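Local coordinates for biofilm-associated surface protein (Staphylococcus aureus, PDB 7C7U), which probably acts at the staphylococcal cell surface as a calcium-binding switch that modulates amyloid assembly and biofilm formation, at residues S184-L195 against N378-A386; L576-S584 against V595-D603. All blocks are in the same frame, centred on the assembly; numbering follows the deposited sequence.

Contact 1: residues S184-L195 against N378-A386; sequences SGYFLTKADDDL and NTLGTSTLA
Strands 184-187 and 381-386 meet here as a buried crossing between two different beta sheets, with axes 3.7 Å apart at an angle of 109°, so side chains rather than a ladder of backbone bonds join them. Strand 183-187 lies beside 163-171 in the mixed N-terminal sheet; 381-388 is an outermost strand of a four-stranded antiparallel sheet. At the crossing G185 CA sits 3.7 Å from S383 CA, and its lack of a side chain lets T382 OG1 come within 3.2 Å of G185 CA. Three hydrogen bonds surround this point. T384 N donates almost straight (173°) to S184 OG over 2.9 Å. T384 OG1 donates to G185 O from well above the carbonyl plane, and the same hydroxyl bonds N164, a calcium ligand. Y186 N reaches T382 OG1 at 3.2 Å. That hydroxyl is placed by a chi1 of 57°, between the backbone N and the carbonyl carbon of T382, while CG2 turns to the tyrosine. The Y186 ring receives T382 CG2 over one face in a CH-pi contact, 4.0 Å from the centroid; S383 O lies near the ring edge. L380 reaches between L188, in the loop after strand 183-187, and L195 at the start of helix 193-199: CD2 meets L188 CD1 tip to tip, and L380 CD1 packs 4.1 Å from L195 CD2.

Contact 2: residues L576-S584 against V595-D603; sequences LEAGTVLTS and VSDQITVTD
Strands 581-588 and 591-600 form an antiparallel beta hairpin in which V581 and T600 are a non-hydrogen-bonded pair and L582 and I599 a hydrogen-bonded one, closed by L582 N to I599 O (2.6 Å) and I599 N to L582 O. It lies at one side of the C-terminal four-stranded sheet, where 591-600 is an outermost strand. The pairing runs on past the regular strands: V601 N donates to T580 O, nearly straight at 172°, and G579 N donates to V601 O. G579 belongs to a type II turn, E577 to T580, and its positive phi of 108° suits glycine; E577 O accepts from both N and OG1 of T580, which ties the turn together. V601 packs under this turn alongside T580, the two side chains pointing the same way, with V601 CG2 3.2 Å from T580 OG1. The same CG2 touches L576 CD1 at 3.8 Å and L582 CD1 at 4.1 Å; both leucines also pack on L556 of strand 555-560. On the other face, V581 CG1 lies against the amide group of Q598, 3.7 Å from CD. Near the other end, T583 CB rests on V595 CG2 at 3.5 Å, and S596 N bonds S584 O. Both serine hydroxyls there lie between their own backbone N and carbonyl carbon, bringing S584 OG within 2.7 Å of S596 OG in a buried hydrogen bond.

Contact 1 and contact 2 lie on opposite sides of the chain's centre, with their own centres 57 Å apart and nearest atoms about 30 Å apart; they share no sheet. They follow in series. Contact 1 closes a long excursion of 182 residues and joins two sheets of the N-terminal part, whereas contact 2 spans only 10 intervening residues within the last sheet. Between them lie four calcium sites, drawn mainly from D389 to V433, just after strand 381-388; E509 of the seven-stranded sheet completes one of them and so joins the sites to that sheet. The elongated chain therefore combines long-range sheet-to-sheet packing at one end with a local hairpin at the other.

Contact 1: residues S184-L195 against N378-A386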
ATOM      1  N   SER A 184       6.907   1.977 -15.172  1.00 32.00           N
ATOM      2  CA  SER A 184       6.197   0.732 -15.456  1.00 32.87           C
ATOM      3  C   SER A 184       5.848   0.713 -16.940  1.00 31.72           C
ATOM      4  O   SER A 184       6.297   1.571 -17.706  1.00 32.56           O
ATOM      5  CB  SER A 184       4.957   0.570 -14.565  1.00 26.73           C
ATOM      6  OG  SER A 184       4.016   1.638 -14.727  1.00 30.00           O
ATOM      7  N   GLY A 185       5.054  -0.277 -17.341  1.00 30.59           N
ATOM      8  CA  GLY A 185       4.633  -0.444 -18.722  1.00 23.35           C
ATOM      9  C   GLY A 185       4.189  -1.874 -18.999  1.00 26.93           C
ATOM     10  O   GLY A 185       3.897  -2.647 -18.084  1.00 26.80           O
ATOM     11  N   TYR A 186       4.139  -2.212 -20.286  1.00 24.67           N
ATOM     12  CA  TYR A 186       3.827  -3.574 -20.659  1.00 23.54           C
ATOM     13  C   TYR A 186       4.475  -3.859 -21.999  1.00 27.17           C
ATOM     14  O   TYR A 186       4.672  -2.945 -22.801  1.00 26.64           O
ATOM     15  CB  TYR A 186       2.316  -3.839 -20.719  1.00 26.85           C
ATOM     16  CG  TYR A 186       1.520  -2.902 -21.609  1.00 25.46           C
ATOM     17  CD1 TYR A 186       1.251  -3.232 -22.939  1.00 25.03           C
ATOM     18  CD2 TYR A 186       1.001  -1.717 -21.119  1.00 27.69           C
ATOM     19  CE1 TYR A 186       0.504  -2.388 -23.748  1.00 25.42           C
ATOM     20  CE2 TYR A 186       0.243  -0.872 -21.918  1.00 28.00           C
ATOM     21  CZ  TYR A 186       0.011  -1.216 -23.239  1.00 28.73           C
ATOM     22  OH  TYR A 186      -0.728  -0.383 -24.047  1.00 29.47           O
ATOM     23  N   PHE A 187       4.820  -5.131 -22.210  1.00 26.55           N
ATOM     24  CA  PHE A 187       5.407  -5.580 -23.469  1.00 29.22           C
ATOM     25  C   PHE A 187       4.371  -5.530 -24.573  1.00 31.31           C
ATOM     26  O   PHE A 187       3.203  -5.870 -24.365  1.00 28.75           O
ATOM     27  CB  PHE A 187       5.922  -7.005 -23.342  1.00 28.78           C
ATOM     28  CG  PHE A 187       7.061  -7.158 -22.389  1.00 30.80           C
ATOM     29  CD1 PHE A 187       8.365  -6.895 -22.796  1.00 25.78           C
ATOM     30  CD2 PHE A 187       6.835  -7.604 -21.088  1.00 26.83           C
ATOM     31  CE1 PHE A 187       9.420  -7.060 -21.911  1.00 28.41           C
ATOM     32  CE2 PHE A 187       7.881  -7.774 -20.207  1.00 26.47           C
ATOM     33  CZ  PHE A 187       9.178  -7.484 -20.609  1.00 29.37           C
ATOM     34  N   LEU A 188       4.796  -5.110 -25.758  1.00 30.18           N
ATOM     35  CA  LEU A 188       3.891  -5.036 -26.890  1.00 29.92           C
ATOM     36  C   LEU A 188       3.851  -6.392 -27.580  1.00 30.97           C
ATOM     37  O   LEU A 188       4.899  -7.006 -27.811  1.00 29.02           O
ATOM     38  CB  LEU A 188       4.319  -3.944 -27.870  1.00 30.66           C
ATOM     39  CG  LEU A 188       4.358  -2.528 -27.302  1.00 31.95           C
ATOM     40  CD1 LEU A 188       4.708  -1.489 -28.348  1.00 33.75           C
ATOM     41  CD2 LEU A 188       3.034  -2.187 -26.613  1.00 29.66           C
ATOM     42  N   THR A 189       2.648  -6.872 -27.856  1.00 30.58           N
ATOM     43  CA  THR A 189       2.432  -8.106 -28.604  1.00 28.38           C
ATOM     44  C   THR A 189       1.587  -7.799 -29.825  1.00 28.40           C
ATOM     45  O   THR A 189       1.136  -6.663 -30.026  1.00 27.01           O
ATOM     46  CB  THR A 189       1.726  -9.175 -27.758  1.00 29.32           C
ATOM     47  OG1 THR A 189       0.354  -8.802 -27.567  1.00 29.67           O
ATOM     48  CG2 THR A 189       2.419  -9.386 -26.422  1.00 26.81           C
ATOM     49  N   LYS A 190       1.302  -8.851 -30.607  1.00 28.14           N
ATOM     50  CA  LYS A 190       0.389  -8.681 -31.727  1.00 31.17           C
ATOM     51  C   LYS A 190      -0.977  -8.178 -31.289  1.00 29.14           C
ATOM     52  O   LYS A 190      -1.681  -7.572 -32.102  1.00 29.23           O
ATOM     53  CB  LYS A 190       0.237 -10.003 -32.502  1.00 33.87           C
ATOM     54  CG  LYS A 190       1.519 -10.437 -33.211  1.00 38.58           C
ATOM     55  CD  LYS A 190       1.388 -11.817 -33.865  1.00 36.88           C
ATOM     56  CE  LYS A 190       2.496 -12.002 -34.903  1.00 43.57           C
ATOM     57  NZ  LYS A 190       2.545 -13.388 -35.446  1.00 48.28           N
ATOM     58  N   ALA A 191      -1.356  -8.379 -30.013  1.00 31.04           N
ATOM     59  CA  ALA A 191      -2.640  -7.873 -29.537  1.00 27.50           C
ATOM     60  C   ALA A 191      -2.671  -6.349 -29.526  1.00 30.11           C
ATOM     61  O   ALA A 191      -3.737  -5.745 -29.691  1.00 30.14           O
ATOM     62  CB  ALA A 191      -2.934  -8.419 -28.130  1.00 31.07           C
ATOM     63  N   ASP A 192      -1.517  -5.717 -29.356  1.00 32.54           N
ATOM     64  CA  ASP A 192      -1.417  -4.258 -29.297  1.00 33.62           C
ATOM     65  C   ASP A 192      -1.260  -3.677 -30.702  1.00 36.52           C
ATOM     66  O   ASP A 192      -0.309  -2.969 -31.024  1.00 28.71           O
ATOM     67  CB  ASP A 192      -0.262  -3.880 -28.376  1.00 30.04           C
ATOM     68  CG  ASP A 192      -0.415  -4.522 -27.008  1.00 30.06           C
ATOM     69  OD1 ASP A 192      -1.422  -4.202 -26.371  1.00 32.29           O
ATOM     70  OD2 ASP A 192       0.417  -5.367 -26.587  1.00 29.56           O
ATOM     71  N   ASP A 193      -2.263  -3.957 -31.538  1.00 34.23           N
ATOM     72  CA  ASP A 193      -2.065  -3.762 -32.970  1.00 41.04           C
ATOM     73  C   ASP A 193      -1.973  -2.286 -33.337  1.00 35.99           C
ATOM     74  O   ASP A 193      -1.207  -1.927 -34.241  1.00 34.73           O
ATOM     75  CB  ASP A 193      -3.166  -4.482 -33.761  1.00 38.26           C
ATOM     76  CG  ASP A 193      -4.564  -4.114 -33.306  1.00 42.48           C
ATOM     77  OD1 ASP A 193      -4.727  -3.647 -32.159  1.00 44.91           O
ATOM     78  OD2 ASP A 193      -5.513  -4.326 -34.092  1.00 50.60           O
ATOM     79  N   ASP A 194      -2.684  -1.406 -32.631  1.00 35.65           N
ATOM     80  CA  ASP A 194      -2.581   0.007 -32.984  1.00 38.30           C
ATOM     81  C   ASP A 194      -1.204   0.571 -32.629  1.00 35.10           C
ATOM     82  O   ASP A 194      -0.596   1.295 -33.435  1.00 32.83           O
ATOM     83  CB  ASP A 194      -3.717   0.809 -32.347  1.00 40.06           C
ATOM     84  CG  ASP A 194      -3.746   0.741 -30.819  1.00 39.37           C
ATOM     85  OD1 ASP A 194      -3.246  -0.219 -30.176  1.00 34.41           O
ATOM     86  OD2 ASP A 194      -4.318   1.686 -30.265  1.00 41.78           O
ATOM     87  N   LEU A 195      -0.675   0.205 -31.461  1.00 30.40           N
ATOM     88  CA  LEU A 195       0.653   0.663 -31.061  1.00 31.49           C
ATOM     89  C   LEU A 195       1.751   0.043 -31.930  1.00 31.74           C
ATOM     90  O   LEU A 195       2.770   0.685 -32.194  1.00 29.23           O
ATOM     91  CB  LEU A 195       0.888   0.359 -29.581  1.00 30.92           C
ATOM     92  CG  LEU A 195      -0.082   1.023 -28.582  1.00 27.38           C
ATOM     93  CD1 LEU A 195       0.364   0.816 -27.123  1.00 29.93           C
ATOM     94  CD2 LEU A 195      -0.266   2.513 -28.846  1.00 28.51           C
ATOM     95  N   ASN A 378      10.495   7.073 -30.769  1.00 28.56           N
ATOM     96  CA  ASN A 378      10.831   6.810 -29.374  1.00 27.36           C
ATOM     97  C   ASN A 378      10.037   7.666 -28.396  1.00 26.06           C
ATOM     98  O   ASN A 378      10.487   7.904 -27.273  1.00 24.88           O
ATOM     99  CB  ASN A 378      12.356   6.963 -29.153  1.00 26.80           C
ATOM    100  CG  ASN A 378      13.142   5.878 -29.880  1.00 31.09           C
ATOM    101  OD1 ASN A 378      12.641   4.780 -30.030  1.00 31.43           O
ATOM    102  ND2 ASN A 378      14.350   6.182 -30.339  1.00 27.90           N
ATOM    103  N   THR A 379       8.844   8.125 -28.774  1.00 23.64           N
ATOM    104  CA  THR A 379       8.035   8.885 -27.837  1.00 26.05           C
ATOM    105  C   THR A 379       6.853   8.078 -27.297  1.00 24.84           C
ATOM    106  O   THR A 379       6.027   8.634 -26.577  1.00 25.58           O
ATOM    107  CB  THR A 379       7.525  10.193 -28.457  1.00 24.83           C
ATOM    108  OG1 THR A 379       6.600   9.905 -29.511  1.00 24.22           O
ATOM    109  CG2 THR A 379       8.700  11.051 -29.013  1.00 21.03           C
ATOM    110  N   LEU A 380       6.774   6.786 -27.598  1.00 26.14           N
ATOM    111  CA  LEU A 380       5.673   5.946 -27.113  1.00 22.18           C
ATOM    112  C   LEU A 380       6.057   5.377 -25.754  1.00 26.39           C
ATOM    113  O   LEU A 380       7.054   4.646 -25.635  1.00 27.81           O
ATOM    114  CB  LEU A 380       5.363   4.815 -28.094  1.00 24.41           C
ATOM    115  CG  LEU A 380       4.423   3.703 -27.582  1.00 29.81           C
ATOM    116  CD1 LEU A 380       3.093   4.280 -27.201  1.00 27.81           C
ATOM    117  CD2 LEU A 380       4.254   2.577 -28.600  1.00 31.13           C
ATOM    118  N   GLY A 381       5.259   5.699 -24.739  1.00 24.87           N
ATOM    119  CA  GLY A 381       5.482   5.190 -23.400  1.00 25.36           C
ATOM    120  C   GLY A 381       4.216   4.533 -22.875  1.00 27.40           C
ATOM    121  O   GLY A 381       3.113   5.028 -23.074  1.00 27.31           O
ATOM    122  N   THR A 382       4.388   3.414 -22.231  1.00 24.35           N
ATOM    123  CA  THR A 382       3.248   2.751 -21.621  1.00 19.98           C
ATOM    124  C   THR A 382       3.414   2.829 -20.122  1.00 24.92           C
ATOM    125  O   THR A 382       4.463   3.226 -19.622  1.00 28.94           O
ATOM    126  CB  THR A 382       3.138   1.292 -22.065  1.00 22.47           C
ATOM    127  OG1 THR A 382       4.357   0.601 -21.738  1.00 27.10           O
ATOM    128  CG2 THR A 382       2.863   1.199 -23.574  1.00 26.42           C
ATOM    129  N   SER A 383       2.352   2.454 -19.403  1.00 24.71           N
ATOM    130  CA  SER A 383       2.435   2.403 -17.946  1.00 23.90           C
ATOM    131  C   SER A 383       1.387   1.420 -17.457  1.00 22.16           C
ATOM    132  O   SER A 383       0.432   1.092 -18.180  1.00 21.87           O
ATOM    133  CB  SER A 383       2.229   3.774 -17.293  1.00 25.16           C
ATOM    134  OG  SER A 383       1.061   4.408 -17.780  1.00 29.85           O
ATOM    135  N   THR A 384       1.590   0.960 -16.222  1.00 25.59           N
ATOM    136  CA  THR A 384       0.699   0.037 -15.524  1.00 22.99           C
ATOM    137  C   THR A 384       0.415   0.589 -14.131  1.00 24.70           C
ATOM    138  O   THR A 384       1.349   0.906 -13.394  1.00 24.80           O
ATOM    139  CB  THR A 384       1.323  -1.366 -15.391  1.00 21.81           C
ATOM    140  OG1 THR A 384       1.410  -2.005 -16.667  1.00 24.86           O
ATOM    141  CG2 THR A 384       0.436  -2.273 -14.501  1.00 26.82           C
ATOM    142  N   LEU A 385      -0.870   0.685 -13.769  1.00 26.77           N
ATOM    143  CA  LEU A 385      -1.279   0.957 -12.379  1.00 27.07           C
ATOM    144  C   LEU A 385      -1.714  -0.369 -11.758  1.00 24.83           C
ATOM    145  O   LEU A 385      -2.709  -0.962 -12.184  1.00 27.96           O
ATOM    146  CB  LEU A 385      -2.394   2.004 -12.317  1.00 22.63           C
ATOM    147  CG  LEU A 385      -3.058   2.213 -10.918  1.00 27.98           C
ATOM    148  CD1 LEU A 385      -2.102   2.956 -10.015  1.00 28.34           C
ATOM    149  CD2 LEU A 385      -4.358   2.949 -11.084  1.00 21.30           C
ATOM    150  N   ALA A 386      -0.916  -0.873 -10.808  1.00 24.63           N
ATOM    151  CA  ALA A 386      -1.118  -2.180 -10.178  1.00 31.48           C
ATOM    152  C   ALA A 386      -1.808  -1.953  -8.827  1.00 29.72           C
ATOM    153  O   ALA A 386      -1.159  -1.708  -7.812  1.00 32.35           O
ATOM    154  CB  ALA A 386       0.210  -2.905 -10.001  1.00 31.14           C
TER
HETATM  155  O   HOH W   1       3.645   2.757 -12.568  1.00 33.78           O

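Contact 2: residues L576-S584 against V595-D603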
ATOM      1  N   LEU A 576       5.815 -15.333  31.068  1.00 77.70           N
ATOM      2  CA  LEU A 576       5.067 -16.553  30.815  1.00 75.24           C
ATOM      3  C   LEU A 576       5.185 -16.965  29.358  1.00 73.20           C
ATOM      4  O   LEU A 576       5.325 -16.130  28.464  1.00 70.36           O
ATOM      5  CB  LEU A 576       3.587 -16.377  31.179  1.00 72.67           C
ATOM      6  CG  LEU A 576       3.254 -15.983  32.620  1.00 72.03           C
ATOM      7  CD1 LEU A 576       1.839 -15.417  32.709  1.00 66.20           C
ATOM      8  CD2 LEU A 576       3.426 -17.171  33.556  1.00 69.63           C
ATOM      9  N   GLU A 577       5.101 -18.273  29.130  1.00 74.43           N
ATOM     10  CA  GLU A 577       5.180 -18.803  27.780  1.00 73.33           C
ATOM     11  C   GLU A 577       3.914 -18.462  27.010  1.00 73.15           C
ATOM     12  O   GLU A 577       2.805 -18.529  27.549  1.00 69.53           O
ATOM     13  CB  GLU A 577       5.380 -20.317  27.820  1.00 73.99           C
ATOM     14  CG  GLU A 577       5.382 -20.984  26.455  1.00 74.89           C
ATOM     15  CD  GLU A 577       5.343 -22.496  26.548  1.00 78.61           C
ATOM     16  OE1 GLU A 577       5.304 -23.155  25.488  1.00 76.45           O
ATOM     17  OE2 GLU A 577       5.350 -23.022  27.682  1.00 77.69           O
ATOM     18  N   ALA A 578       4.090 -18.065  25.750  1.00 71.03           N
ATOM     19  CA  ALA A 578       2.948 -17.794  24.889  1.00 70.04           C
ATOM     20  C   ALA A 578       2.039 -19.013  24.832  1.00 71.98           C
ATOM     21  O   ALA A 578       2.494 -20.133  24.587  1.00 74.36           O
ATOM     22  CB  ALA A 578       3.416 -17.409  23.485  1.00 69.75           C
ATOM     23  N   GLY A 579       0.751 -18.795  25.084  1.00 67.69           N
ATOM     24  CA  GLY A 579      -0.241 -19.842  25.064  1.00 64.27           C
ATOM     25  C   GLY A 579      -0.757 -20.236  26.430  1.00 65.01           C
ATOM     26  O   GLY A 579      -1.801 -20.897  26.513  1.00 61.40           O
ATOM     27  N   THR A 580      -0.062 -19.856  27.501  1.00 64.08           N
ATOM     28  CA  THR A 580      -0.566 -20.144  28.837  1.00 67.37           C
ATOM     29  C   THR A 580      -1.835 -19.341  29.099  1.00 62.99           C
ATOM     30  O   THR A 580      -1.935 -18.166  28.736  1.00 61.28           O
ATOM     31  CB  THR A 580       0.494 -19.840  29.903  1.00 67.16           C
ATOM     32  OG1 THR A 580       1.164 -18.612  29.595  1.00 67.96           O
ATOM     33  CG2 THR A 580       1.517 -20.967  29.985  1.00 67.47           C
ATOM     34  N   VAL A 581      -2.815 -19.991  29.716  1.00 61.26           N
ATOM     35  CA  VAL A 581      -4.130 -19.404  29.939  1.00 63.64           C
ATOM     36  C   VAL A 581      -4.227 -18.963  31.392  1.00 64.54           C
ATOM     37  O   VAL A 581      -3.819 -19.698  32.301  1.00 62.64           O
ATOM     38  CB  VAL A 581      -5.250 -20.392  29.580  1.00 60.98           C
ATOM     39  CG1 VAL A 581      -6.605 -19.795  29.915  1.00 57.39           C
ATOM     40  CG2 VAL A 581      -5.169 -20.753  28.100  1.00 62.44           C
ATOM     41  N   LEU A 582      -4.751 -17.758  31.606  1.00 60.85           N
ATOM     42  CA  LEU A 582      -4.819 -17.127  32.914  1.00 57.87           C
ATOM     43  C   LEU A 582      -6.267 -16.879  33.313  1.00 58.52           C
ATOM     44  O   LEU A 582      -7.083 -16.450  32.491  1.00 55.75           O
ATOM     45  CB  LEU A 582      -4.056 -15.802  32.910  1.00 58.07           C
ATOM     46  CG  LEU A 582      -2.565 -15.897  32.601  1.00 58.06           C
ATOM     47  CD1 LEU A 582      -1.927 -14.515  32.587  1.00 61.55           C
ATOM     48  CD2 LEU A 582      -1.899 -16.791  33.624  1.00 58.77           C
ATOM     49  N   THR A 583      -6.588 -17.161  34.574  1.00 53.99           N
ATOM     50  CA  THR A 583      -7.854 -16.758  35.168  1.00 53.53           C
ATOM     51  C   THR A 583      -7.572 -16.125  36.524  1.00 51.96           C
ATOM     52  O   THR A 583      -6.450 -16.181  37.038  1.00 49.99           O
ATOM     53  CB  THR A 583      -8.829 -17.935  35.334  1.00 56.43           C
ATOM     54  OG1 THR A 583      -8.244 -18.939  36.172  1.00 57.10           O
ATOM     55  CG2 THR A 583      -9.181 -18.544  33.974  1.00 59.17           C
ATOM     56  N   SER A 584      -8.601 -15.517  37.109  1.00 48.75           N
ATOM     57  CA  SER A 584      -8.429 -14.902  38.413  1.00 50.04           C
ATOM     58  C   SER A 584      -9.751 -14.918  39.167  1.00 46.52           C
ATOM     59  O   SER A 584     -10.832 -14.985  38.575  1.00 44.23           O
ATOM     60  CB  SER A 584      -7.906 -13.464  38.290  1.00 47.96           C
ATOM     61  OG  SER A 584      -8.747 -12.686  37.452  1.00 47.50           O
ATOM     62  N   VAL A 595     -15.044 -16.553  38.626  1.00 46.76           N
ATOM     63  CA  VAL A 595     -13.791 -16.530  37.885  1.00 50.93           C
ATOM     64  C   VAL A 595     -13.850 -15.454  36.807  1.00 44.81           C
ATOM     65  O   VAL A 595     -14.893 -15.226  36.180  1.00 46.18           O
ATOM     66  CB  VAL A 595     -13.497 -17.919  37.286  1.00 48.93           C
ATOM     67  CG1 VAL A 595     -14.466 -18.250  36.154  1.00 48.48           C
ATOM     68  CG2 VAL A 595     -12.055 -18.007  36.809  1.00 47.62           C
ATOM     69  N   SER A 596     -12.729 -14.775  36.594  1.00 45.70           N
ATOM     70  CA  SER A 596     -12.646 -13.807  35.512  1.00 42.36           C
ATOM     71  C   SER A 596     -12.667 -14.511  34.156  1.00 48.05           C
ATOM     72  O   SER A 596     -12.461 -15.724  34.046  1.00 47.48           O
ATOM     73  CB  SER A 596     -11.375 -12.969  35.641  1.00 43.11           C
ATOM     74  OG  SER A 596     -10.218 -13.753  35.401  1.00 47.34           O
ATOM     75  N   ASP A 597     -12.933 -13.728  33.116  1.00 47.32           N
ATOM     76  CA  ASP A 597     -12.695 -14.198  31.759  1.00 50.78           C
ATOM     77  C   ASP A 597     -11.237 -14.622  31.616  1.00 53.66           C
ATOM     78  O   ASP A 597     -10.328 -13.992  32.171  1.00 52.22           O
ATOM     79  CB  ASP A 597     -13.031 -13.099  30.751  1.00 50.39           C
ATOM     80  CG  ASP A 597     -14.511 -12.771  30.718  1.00 55.81           C
ATOM     81  OD1 ASP A 597     -15.330 -13.693  30.919  1.00 59.39           O
ATOM     82  OD2 ASP A 597     -14.858 -11.594  30.480  1.00 55.52           O
ATOM     83  N   GLN A 598     -11.016 -15.707  30.882  1.00 54.73           N
ATOM     84  CA  GLN A 598      -9.657 -16.196  30.699  1.00 56.49           C
ATOM     85  C   GLN A 598      -8.869 -15.269  29.776  1.00 56.08           C
ATOM     86  O   GLN A 598      -9.428 -14.586  28.914  1.00 56.08           O
ATOM     87  CB  GLN A 598      -9.668 -17.617  30.136  1.00 59.38           C
ATOM     88  CG  GLN A 598      -9.993 -17.712  28.646  1.00 58.91           C
ATOM     89  CD  GLN A 598      -9.706 -19.096  28.076  1.00 65.87           C
ATOM     90  OE1 GLN A 598     -10.100 -20.113  28.657  1.00 64.33           O
ATOM     91  NE2 GLN A 598      -9.007 -19.140  26.944  1.00 63.15           N
ATOM     92  N   ILE A 599      -7.555 -15.237  29.987  1.00 53.70           N
ATOM     93  CA  ILE A 599      -6.627 -14.448  29.188  1.00 57.34           C
ATOM     94  C   ILE A 599      -5.488 -15.364  28.759  1.00 60.36           C
ATOM     95  O   ILE A 599      -4.901 -16.061  29.595  1.00 60.33           O
ATOM     96  CB  ILE A 599      -6.083 -13.235  29.966  1.00 54.76           C
ATOM     97  CG1 ILE A 599      -7.201 -12.231  30.233  1.00 57.56           C
ATOM     98  CG2 ILE A 599      -4.961 -12.561  29.205  1.00 54.80           C
ATOM     99  CD1 ILE A 599      -7.819 -11.670  28.963  1.00 55.75           C
ATOM    100  N   THR A 600      -5.185 -15.371  27.465  1.00 61.05           N
ATOM    101  CA  THR A 600      -4.114 -16.198  26.921  1.00 60.61           C
ATOM    102  C   THR A 600      -2.883 -15.340  26.660  1.00 59.10           C
ATOM    103  O   THR A 600      -2.980 -14.284  26.028  1.00 57.28           O
ATOM    104  CB  THR A 600      -4.551 -16.903  25.636  1.00 58.09           C
ATOM    105  OG1 THR A 600      -5.729 -17.677  25.892  1.00 56.24           O
ATOM    106  CG2 THR A 600      -3.449 -17.822  25.138  1.00 62.57           C
ATOM    107  N   VAL A 601      -1.731 -15.793  27.153  1.00 59.04           N
ATOM    108  CA  VAL A 601      -0.492 -15.072  26.909  1.00 63.09           C
ATOM    109  C   VAL A 601      -0.149 -15.172  25.430  1.00 64.52           C
ATOM    110  O   VAL A 601      -0.243 -16.246  24.822  1.00 65.36           O
ATOM    111  CB  VAL A 601       0.638 -15.619  27.794  1.00 66.99           C
ATOM    112  CG1 VAL A 601       1.921 -14.818  27.585  1.00 65.85           C
ATOM    113  CG2 VAL A 601       0.214 -15.595  29.265  1.00 65.43           C
ATOM    114  N   THR A 602       0.231 -14.048  24.838  1.00 63.63           N
ATOM    115  CA  THR A 602       0.492 -13.982  23.411  1.00 67.63           C
ATOM    116  C   THR A 602       1.979 -13.812  23.140  1.00 68.16           C
ATOM    117  O   THR A 602       2.793 -13.616  24.046  1.00 63.93           O
ATOM    118  CB  THR A 602      -0.292 -12.837  22.760  1.00 65.25           C
ATOM    119  OG1 THR A 602       0.150 -11.588  23.310  1.00 60.24           O
ATOM    120  CG2 THR A 602      -1.792 -13.014  22.980  1.00 61.59           C
ATOM    121  N   ASP A 603       2.316 -13.897  21.858  1.00 71.88           N
ATOM    122  CA  ASP A 603       3.688 -13.738  21.406  1.00 71.06           C
ATOM    123  C   ASP A 603       4.003 -12.249  21.312  1.00 71.79           C
ATOM    124  O   ASP A 603       3.320 -11.511  20.593  1.00 73.26           O
ATOM    125  CB  ASP A 603       3.873 -14.437  20.060  1.00 73.59           C
ATOM    126  CG  ASP A 603       5.301 -14.386  19.567  1.00 74.50           C
ATOM    127  OD1 ASP A 603       6.134 -15.183  20.053  1.00 74.01           O
ATOM    128  OD2 ASP A 603       5.588 -13.544  18.693  1.00 76.26           O
TER